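Quinoline 2-oxidoreductase large subunit (Pseudomonas putida, PDB 1T3Q) houses the molybdenum centre and its molybdopterin cytosine dinucleotide cofactor in a molybdenum hydroxylase that probably oxidises quinoline at its 2-position. Local coordinates at residues S651-R656 against E776-S781; A756-L761 against E765-T770. All coordinates share one frame; numbering follows the deposited sequence.

Contact 1 (S651-R656 against E776-S781)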
ATOM      1  N   SER B 651      41.598  13.245 -40.073  1.00 31.14           N
ATOM      2  CA  SER B 651      41.257  12.299 -41.134  1.00 31.97           C
ATOM      3  C   SER B 651      39.909  11.605 -40.988  1.00 31.63           C
ATOM      4  O   SER B 651      39.230  11.352 -41.984  1.00 31.41           O
ATOM      5  CB  SER B 651      42.352  11.234 -41.257  1.00 32.31           C
ATOM      6  OG  SER B 651      43.564  11.806 -41.715  1.00 37.24           O
ATOM      7  N   THR B 652      39.517  11.294 -39.756  1.00 30.18           N
ATOM      8  CA  THR B 652      38.257  10.595 -39.533  1.00 29.53           C
ATOM      9  C   THR B 652      37.149  11.474 -38.961  1.00 28.69           C
ATOM     10  O   THR B 652      35.990  11.065 -38.909  1.00 26.30           O
ATOM     11  CB  THR B 652      38.467   9.397 -38.598  1.00 30.64           C
ATOM     12  OG1 THR B 652      38.841   9.869 -37.296  1.00 31.58           O
ATOM     13  CG2 THR B 652      39.572   8.493 -39.140  1.00 31.10           C
ATOM     14  N   TYR B 653      37.513  12.681 -38.537  1.00 27.51           N
ATOM     15  CA  TYR B 653      36.557  13.630 -37.972  1.00 28.07           C
ATOM     16  C   TYR B 653      35.971  13.140 -36.656  1.00 28.45           C
ATOM     17  O   TYR B 653      34.932  13.623 -36.207  1.00 29.90           O
ATOM     18  CB  TYR B 653      35.435  13.908 -38.973  1.00 28.00           C
ATOM     19  CG  TYR B 653      35.956  14.128 -40.372  1.00 30.20           C
ATOM     20  CD1 TYR B 653      35.784  13.161 -41.357  1.00 31.61           C
ATOM     21  CD2 TYR B 653      36.679  15.277 -40.693  1.00 31.17           C
ATOM     22  CE1 TYR B 653      36.323  13.330 -42.631  1.00 33.78           C
ATOM     23  CE2 TYR B 653      37.222  15.458 -41.961  1.00 32.57           C
ATOM     24  CZ  TYR B 653      37.041  14.479 -42.925  1.00 34.20           C
ATOM     25  OH  TYR B 653      37.579  14.646 -44.182  1.00 35.76           O
ATOM     26  N   ALA B 654      36.644  12.172 -36.044  1.00 27.71           N
ATOM     27  CA  ALA B 654      36.198  11.640 -34.766  1.00 26.41           C
ATOM     28  C   ALA B 654      36.462  12.717 -33.717  1.00 26.84           C
ATOM     29  O   ALA B 654      37.520  13.348 -33.719  1.00 25.43           O
ATOM     30  CB  ALA B 654      36.972  10.372 -34.432  1.00 26.60           C
ATOM     31  N   THR B 655      35.499  12.930 -32.826  1.00 26.94           N
ATOM     32  CA  THR B 655      35.647  13.940 -31.790  1.00 26.79           C
ATOM     33  C   THR B 655      35.631  13.330 -30.397  1.00 25.80           C
ATOM     34  O   THR B 655      34.787  12.495 -30.069  1.00 26.06           O
ATOM     35  CB  THR B 655      34.539  14.999 -31.897  1.00 28.83           C
ATOM     36  OG1 THR B 655      34.557  15.567 -33.213  1.00 29.17           O
ATOM     37  CG2 THR B 655      34.763  16.106 -30.878  1.00 28.70           C
ATOM     38  N   ARG B 656      36.574  13.768 -29.575  1.00 24.24           N
ATOM     39  CA  ARG B 656      36.702  13.262 -28.221  1.00 24.44           C
ATOM     40  C   ARG B 656      36.847  14.411 -27.227  1.00 23.19           C
ATOM     41  O   ARG B 656      37.643  15.324 -27.438  1.00 20.83           O
ATOM     42  CB  ARG B 656      37.928  12.335 -28.160  1.00 28.09           C
ATOM     43  CG  ARG B 656      38.250  11.743 -26.801  1.00 34.45           C
ATOM     44  CD  ARG B 656      39.212  10.555 -26.932  1.00 38.34           C
ATOM     45  NE  ARG B 656      40.480  10.766 -26.234  1.00 42.24           N
ATOM     46  CZ  ARG B 656      41.576  11.265 -26.797  1.00 42.98           C
ATOM     47  NH1 ARG B 656      42.680  11.423 -26.079  1.00 46.34           N
ATOM     48  NH2 ARG B 656      41.576  11.593 -28.081  1.00 46.18           N
ATOM     49  N   GLU B 776      29.688  13.937 -39.759  1.00 21.59           N
ATOM     50  CA  GLU B 776      29.159  14.420 -41.033  1.00 21.27           C
ATOM     51  C   GLU B 776      29.256  15.947 -41.080  1.00 22.42           C
ATOM     52  O   GLU B 776      29.749  16.520 -42.053  1.00 21.98           O
ATOM     53  CB  GLU B 776      27.698  14.002 -41.201  1.00 22.58           C
ATOM     54  CG  GLU B 776      26.978  14.688 -42.365  1.00 26.77           C
ATOM     55  CD  GLU B 776      27.463  14.221 -43.728  1.00 29.70           C
ATOM     56  OE1 GLU B 776      27.158  14.898 -44.735  1.00 31.19           O
ATOM     57  OE2 GLU B 776      28.135  13.170 -43.801  1.00 29.62           O
ATOM     58  N   ARG B 777      28.789  16.605 -40.021  1.00 22.07           N
ATOM     59  CA  ARG B 777      28.819  18.064 -39.973  1.00 21.68           C
ATOM     60  C   ARG B 777      30.235  18.631 -39.960  1.00 21.76           C
ATOM     61  O   ARG B 777      30.490  19.681 -40.543  1.00 19.55           O
ATOM     62  CB  ARG B 777      28.019  18.574 -38.770  1.00 23.12           C
ATOM     63  CG  ARG B 777      26.515  18.400 -38.959  1.00 25.05           C
ATOM     64  CD  ARG B 777      25.687  19.125 -37.904  1.00 26.74           C
ATOM     65  NE  ARG B 777      24.277  19.150 -38.288  1.00 27.45           N
ATOM     66  CZ  ARG B 777      23.323  18.417 -37.725  1.00 28.56           C
ATOM     67  NH1 ARG B 777      23.609  17.592 -36.728  1.00 28.13           N
ATOM     68  NH2 ARG B 777      22.079  18.493 -38.181  1.00 29.92           N
ATOM     69  N   ILE B 778      31.153  17.930 -39.302  1.00 21.01           N
ATOM     70  CA  ILE B 778      32.542  18.370 -39.251  1.00 21.90           C
ATOM     71  C   ILE B 778      33.162  18.172 -40.635  1.00 22.10           C
ATOM     72  O   ILE B 778      33.895  19.027 -41.123  1.00 21.46           O
ATOM     73  CB  ILE B 778      33.352  17.558 -38.219  1.00 21.54           C
ATOM     74  CG1 ILE B 778      32.814  17.824 -36.810  1.00 23.43           C
ATOM     75  CG2 ILE B 778      34.831  17.911 -38.321  1.00 23.61           C
ATOM     76  CD1 ILE B 778      33.542  17.069 -35.723  1.00 24.40           C
ATOM     77  N   PHE B 779      32.858  17.035 -41.254  1.00 23.12           N
ATOM     78  CA  PHE B 779      33.360  16.706 -42.585  1.00 23.57           C
ATOM     79  C   PHE B 779      32.917  17.778 -43.579  1.00 24.69           C
ATOM     80  O   PHE B 779      33.712  18.281 -44.375  1.00 24.72           O
ATOM     81  CB  PHE B 779      32.816  15.330 -43.006  1.00 24.58           C
ATOM     82  CG  PHE B 779      32.978  15.021 -44.473  1.00 25.32           C
ATOM     83  CD1 PHE B 779      34.236  14.809 -45.026  1.00 26.29           C
ATOM     84  CD2 PHE B 779      31.861  14.926 -45.299  1.00 24.82           C
ATOM     85  CE1 PHE B 779      34.381  14.505 -46.386  1.00 28.06           C
ATOM     86  CE2 PHE B 779      31.995  14.623 -46.657  1.00 27.22           C
ATOM     87  CZ  PHE B 779      33.256  14.412 -47.201  1.00 25.70           C
ATOM     88  N   ARG B 780      31.638  18.123 -43.515  1.00 24.52           N
ATOM     89  CA  ARG B 780      31.049  19.129 -44.390  1.00 28.29           C
ATOM     90  C   ARG B 780      31.657  20.512 -44.157  1.00 29.39           C
ATOM     91  O   ARG B 780      31.981  21.227 -45.106  1.00 28.64           O
ATOM     92  CB  ARG B 780      29.544  19.199 -44.145  1.00 30.91           C
ATOM     93  CG  ARG B 780      28.696  18.920 -45.365  1.00 37.03           C
ATOM     94  CD  ARG B 780      28.780  17.473 -45.803  1.00 39.73           C
ATOM     95  NE  ARG B 780      28.952  17.390 -47.248  1.00 42.99           N
ATOM     96  CZ  ARG B 780      28.653  16.327 -47.989  1.00 43.24           C
ATOM     97  NH1 ARG B 780      28.856  16.365 -49.296  1.00 45.31           N
ATOM     98  NH2 ARG B 780      28.140  15.241 -47.434  1.00 44.90           N
ATOM     99  N   SER B 781      31.803  20.890 -42.891  1.00 28.16           N
ATOM    100  CA  SER B 781      32.356  22.196 -42.555  1.00 30.05           C
ATOM    101  C   SER B 781      33.758  22.375 -43.118  1.00 29.64           C
ATOM    102  O   SER B 781      34.077  23.415 -43.689  1.00 29.53           O
ATOM    103  CB  SER B 781      32.392  22.391 -41.036  1.00 29.05           C
TER

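Contact 2 (A756-L761 against E765-T770)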
ATOM      1  N   ALA B 756      34.482  24.694 -27.858  1.00 17.89           N
ATOM      2  CA  ALA B 756      35.719  23.929 -28.021  1.00 17.59           C
ATOM      3  C   ALA B 756      35.918  23.458 -29.457  1.00 18.18           C
ATOM      4  O   ALA B 756      37.005  23.579 -30.014  1.00 18.45           O
ATOM      5  CB  ALA B 756      35.726  22.736 -27.069  1.00 18.38           C
ATOM      6  N   VAL B 757      34.870  22.908 -30.061  1.00 19.53           N
ATOM      7  CA  VAL B 757      34.971  22.443 -31.436  1.00 19.50           C
ATOM      8  C   VAL B 757      35.336  23.608 -32.352  1.00 20.85           C
ATOM      9  O   VAL B 757      36.190  23.482 -33.227  1.00 19.54           O
ATOM     10  CB  VAL B 757      33.641  21.816 -31.907  1.00 20.31           C
ATOM     11  CG1 VAL B 757      33.673  21.586 -33.414  1.00 19.85           C
ATOM     12  CG2 VAL B 757      33.413  20.494 -31.178  1.00 18.11           C
ATOM     13  N   ASN B 758      34.689  24.748 -32.139  1.00 20.66           N
ATOM     14  CA  ASN B 758      34.968  25.921 -32.954  1.00 20.95           C
ATOM     15  C   ASN B 758      36.398  26.416 -32.773  1.00 19.66           C
ATOM     16  O   ASN B 758      37.037  26.844 -33.732  1.00 18.96           O
ATOM     17  CB  ASN B 758      33.960  27.017 -32.634  1.00 21.35           C
ATOM     18  CG  ASN B 758      32.653  26.816 -33.376  1.00 22.05           C
ATOM     19  OD1 ASN B 758      32.549  27.139 -34.557  1.00 22.30           O
ATOM     20  ND2 ASN B 758      31.658  26.258 -32.694  1.00 21.87           N
ATOM     21  N   ASP B 759      36.905  26.348 -31.548  1.00 20.13           N
ATOM     22  CA  ASP B 759      38.276  26.775 -31.292  1.00 20.90           C
ATOM     23  C   ASP B 759      39.222  25.836 -32.031  1.00 21.48           C
ATOM     24  O   ASP B 759      40.225  26.268 -32.600  1.00 21.98           O
ATOM     25  CB  ASP B 759      38.590  26.725 -29.798  1.00 22.04           C
ATOM     26  CG  ASP B 759      39.957  27.305 -29.474  1.00 24.44           C
ATOM     27  OD1 ASP B 759      40.177  28.494 -29.783  1.00 24.44           O
ATOM     28  OD2 ASP B 759      40.810  26.578 -28.920  1.00 23.13           O
ATOM     29  N   ALA B 760      38.888  24.549 -32.027  1.00 21.66           N
ATOM     30  CA  ALA B 760      39.707  23.537 -32.683  1.00 21.90           C
ATOM     31  C   ALA B 760      39.816  23.754 -34.187  1.00 21.44           C
ATOM     32  O   ALA B 760      40.873  23.535 -34.780  1.00 20.45           O
ATOM     33  CB  ALA B 760      39.135  22.140 -32.402  1.00 20.64           C
ATOM     34  N   LEU B 761      38.722  24.194 -34.799  1.00 21.25           N
ATOM     35  CA  LEU B 761      38.686  24.407 -36.241  1.00 21.59           C
ATOM     36  C   LEU B 761      38.898  25.853 -36.679  1.00 22.52           C
ATOM     37  O   LEU B 761      38.924  26.146 -37.876  1.00 23.62           O
ATOM     38  CB  LEU B 761      37.350  23.903 -36.790  1.00 20.76           C
ATOM     39  CG  LEU B 761      37.007  22.446 -36.466  1.00 20.58           C
ATOM     40  CD1 LEU B 761      35.605  22.126 -36.953  1.00 21.95           C
ATOM     41  CD2 LEU B 761      38.029  21.526 -37.112  1.00 23.84           C
ATOM     42  N   GLU B 765      39.441  28.524 -40.542  1.00 28.55           N
ATOM     43  CA  GLU B 765      38.450  29.547 -40.863  1.00 29.89           C
ATOM     44  C   GLU B 765      37.082  28.919 -41.082  1.00 27.84           C
ATOM     45  O   GLU B 765      36.329  29.315 -41.966  1.00 27.69           O
ATOM     46  CB  GLU B 765      38.881  30.341 -42.101  1.00 32.37           C
ATOM     47  CG  GLU B 765      40.177  31.109 -41.894  1.00 38.25           C
ATOM     48  CD  GLU B 765      40.481  32.087 -43.016  1.00 42.37           C
ATOM     49  OE1 GLU B 765      41.567  32.702 -42.982  1.00 45.93           O
ATOM     50  OE2 GLU B 765      39.638  32.246 -43.927  1.00 44.71           O
ATOM     51  N   VAL B 766      36.777  27.930 -40.253  1.00 26.55           N
ATOM     52  CA  VAL B 766      35.509  27.222 -40.312  1.00 26.45           C
ATOM     53  C   VAL B 766      34.797  27.328 -38.967  1.00 24.54           C
ATOM     54  O   VAL B 766      35.439  27.379 -37.922  1.00 25.77           O
ATOM     55  CB  VAL B 766      35.730  25.722 -40.638  1.00 26.90           C
ATOM     56  CG1 VAL B 766      34.479  24.921 -40.320  1.00 29.46           C
ATOM     57  CG2 VAL B 766      36.096  25.564 -42.099  1.00 28.17           C
ATOM     58  N   VAL B 767      33.471  27.375 -39.001  1.00 23.66           N
ATOM     59  CA  VAL B 767      32.685  27.435 -37.779  1.00 21.77           C
ATOM     60  C   VAL B 767      31.607  26.366 -37.871  1.00 22.54           C
ATOM     61  O   VAL B 767      31.269  25.907 -38.961  1.00 21.91           O
ATOM     62  CB  VAL B 767      31.988  28.806 -37.582  1.00 22.79           C
ATOM     63  CG1 VAL B 767      33.012  29.924 -37.597  1.00 21.60           C
ATOM     64  CG2 VAL B 767      30.926  29.018 -38.652  1.00 22.62           C
ATOM     65  N   ILE B 768      31.090  25.960 -36.718  1.00 22.10           N
ATOM     66  CA  ILE B 768      30.023  24.976 -36.655  1.00 22.02           C
ATOM     67  C   ILE B 768      29.028  25.534 -35.654  1.00 22.15           C
ATOM     68  O   ILE B 768      29.336  25.706 -34.470  1.00 21.32           O
ATOM     69  CB  ILE B 768      30.542  23.598 -36.207  1.00 23.60           C
ATOM     70  CG1 ILE B 768      31.427  23.008 -37.311  1.00 23.43           C
ATOM     71  CG2 ILE B 768      29.370  22.677 -35.897  1.00 24.60           C
ATOM     72  CD1 ILE B 768      31.922  21.593 -37.036  1.00 25.60           C
ATOM     73  N   GLU B 769      27.830  25.831 -36.140  1.00 20.18           N
ATOM     74  CA  GLU B 769      26.818  26.432 -35.293  1.00 21.51           C
ATOM     75  C   GLU B 769      25.577  25.582 -35.083  1.00 21.44           C
ATOM     76  O   GLU B 769      24.572  26.050 -34.542  1.00 20.66           O
ATOM     77  CB  GLU B 769      26.471  27.814 -35.867  1.00 21.75           C
ATOM     78  CG  GLU B 769      27.686  28.760 -35.845  1.00 23.13           C
ATOM     79  CD  GLU B 769      27.521  29.997 -36.717  1.00 26.07           C
ATOM     80  OE1 GLU B 769      28.362  30.918 -36.607  1.00 25.54           O
ATOM     81  OE2 GLU B 769      26.562  30.046 -37.516  1.00 24.29           O
ATOM     82  N   THR B 770      25.655  24.319 -35.488  1.00 20.55           N
ATOM     83  CA  THR B 770      24.536  23.400 -35.322  1.00 20.09           C
ATOM     84  C   THR B 770      24.930  22.215 -34.443  1.00 20.07           C
ATOM     85  O   THR B 770      26.016  21.661 -34.604  1.00 21.19           O
ATOM     86  CB  THR B 770      24.069  22.833 -36.680  1.00 21.36           C
ATOM     87  OG1 THR B 770      23.692  23.910 -37.546  1.00 24.19           O
ATOM     88  CG2 THR B 770      22.882  21.907 -36.492  1.00 20.81           C
TER
HETATM   89  O   HOH W   1      35.816  28.484 -35.326  1.00 25.79           O

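Contact 1 (S651-R656 against E776-S781)
Y653 and I778 mark the closest approach of the two backbones, with 6.3 Å between CA of Y653 and CA of I778, where a turn meets the flank of a helix. F779 lays its CB over the centre of one face of the Y653 ring, 4.1 Å from the ring centroid, and then turns an edge of its own ring toward that same face in an offset edge-to-face pair with planes at 64°. F779 CD1 leads, 3.5 Å from Y653 CE1, while the phenol OH of Y653 lies at the rim of the F779 ring, near its plane. Y653 sits in the turn of the β-hairpin between strands 636-649 and 655-665, and this hairpin end rests on the C-terminal helix 775-783. I778 runs past the tyrosine in the opposite sense. With CG1 anti to its carbonyl carbon (chi1 -65°), I778 holds CG2 obliquely 4.0 Å from Y653 CD2 and sends CD1 to T655, a tight 3.1 Å from OG1. The medium subunit closes over the edge of the contact: its S266 packs on Y653, and its D262 packs on F779 and forms a salt bridge with R780.

Contact 2 (A756-L761 against E765-T770)
N758 meets the main chain of I768 with its carboxamide, gripping both polar atoms of that residue. OD1 of N758 accepts the N-H of I768 at 2.9 Å in a nearly straight bond (164°), although the donor stands 26° out of the plane of the side-chain carbonyl. ND2 of N758 returns a bond to the carbonyl O of I768 at 3.0 Å, and here the acceptor lies close to the amide plane. Since ND2 also donates to V754 O one turn back along the helix, both of its hydrogens are engaged and the flip of the amide is fixed. The first torsion turns CG of N758 beside its own backbone N and anti to the carbonyl carbon (chi1 -82°), which brings the group round to the extended chain. A leucine here offers neither donor nor acceptor and would probably leave the buried N-H and C=O of I768 without these mates. Toward the helix end a water donates to the carbonyl oxygens of N758 and V766, at 2.6 Å to N758 O. The I768 side chain points toward the helix, its CD1 3.7 Å from L761 CD1 and 4.0 Å from V757 CG1; I648 of strand 636-649 backs both helix residues. This is a helix followed by a short reversal, its returning extended segment pinned by an asparagine that imitates a β-strand partner before the chain joins strand 185-193 through strand 770-771.

Contact 2 is nested within the chain loop that contact 1 closes, and their centres lie about 11 Å apart. The helix of contact 1 and the returning segment of contact 2 share a packed seam. I768 CD1, besides meeting helix 744-761, lies 3.9 Å from I778 CG1, so I778 has hairpin residues and I768 for neighbours. S781 O comes to 3.3 Å from V766 CG2, and R777 NE packs 3.6 Å from T770 CG2. Neither contact includes a residue of the molybdenum pocket; their centres are about 31 Å (contact 1) and 28 Å (contact 2) from the centre of the chain. One link to the pocket, for contact 2, is along the chain: pocket residue E743 immediately precedes helix 744-761, whose C-terminal part forms contact 2.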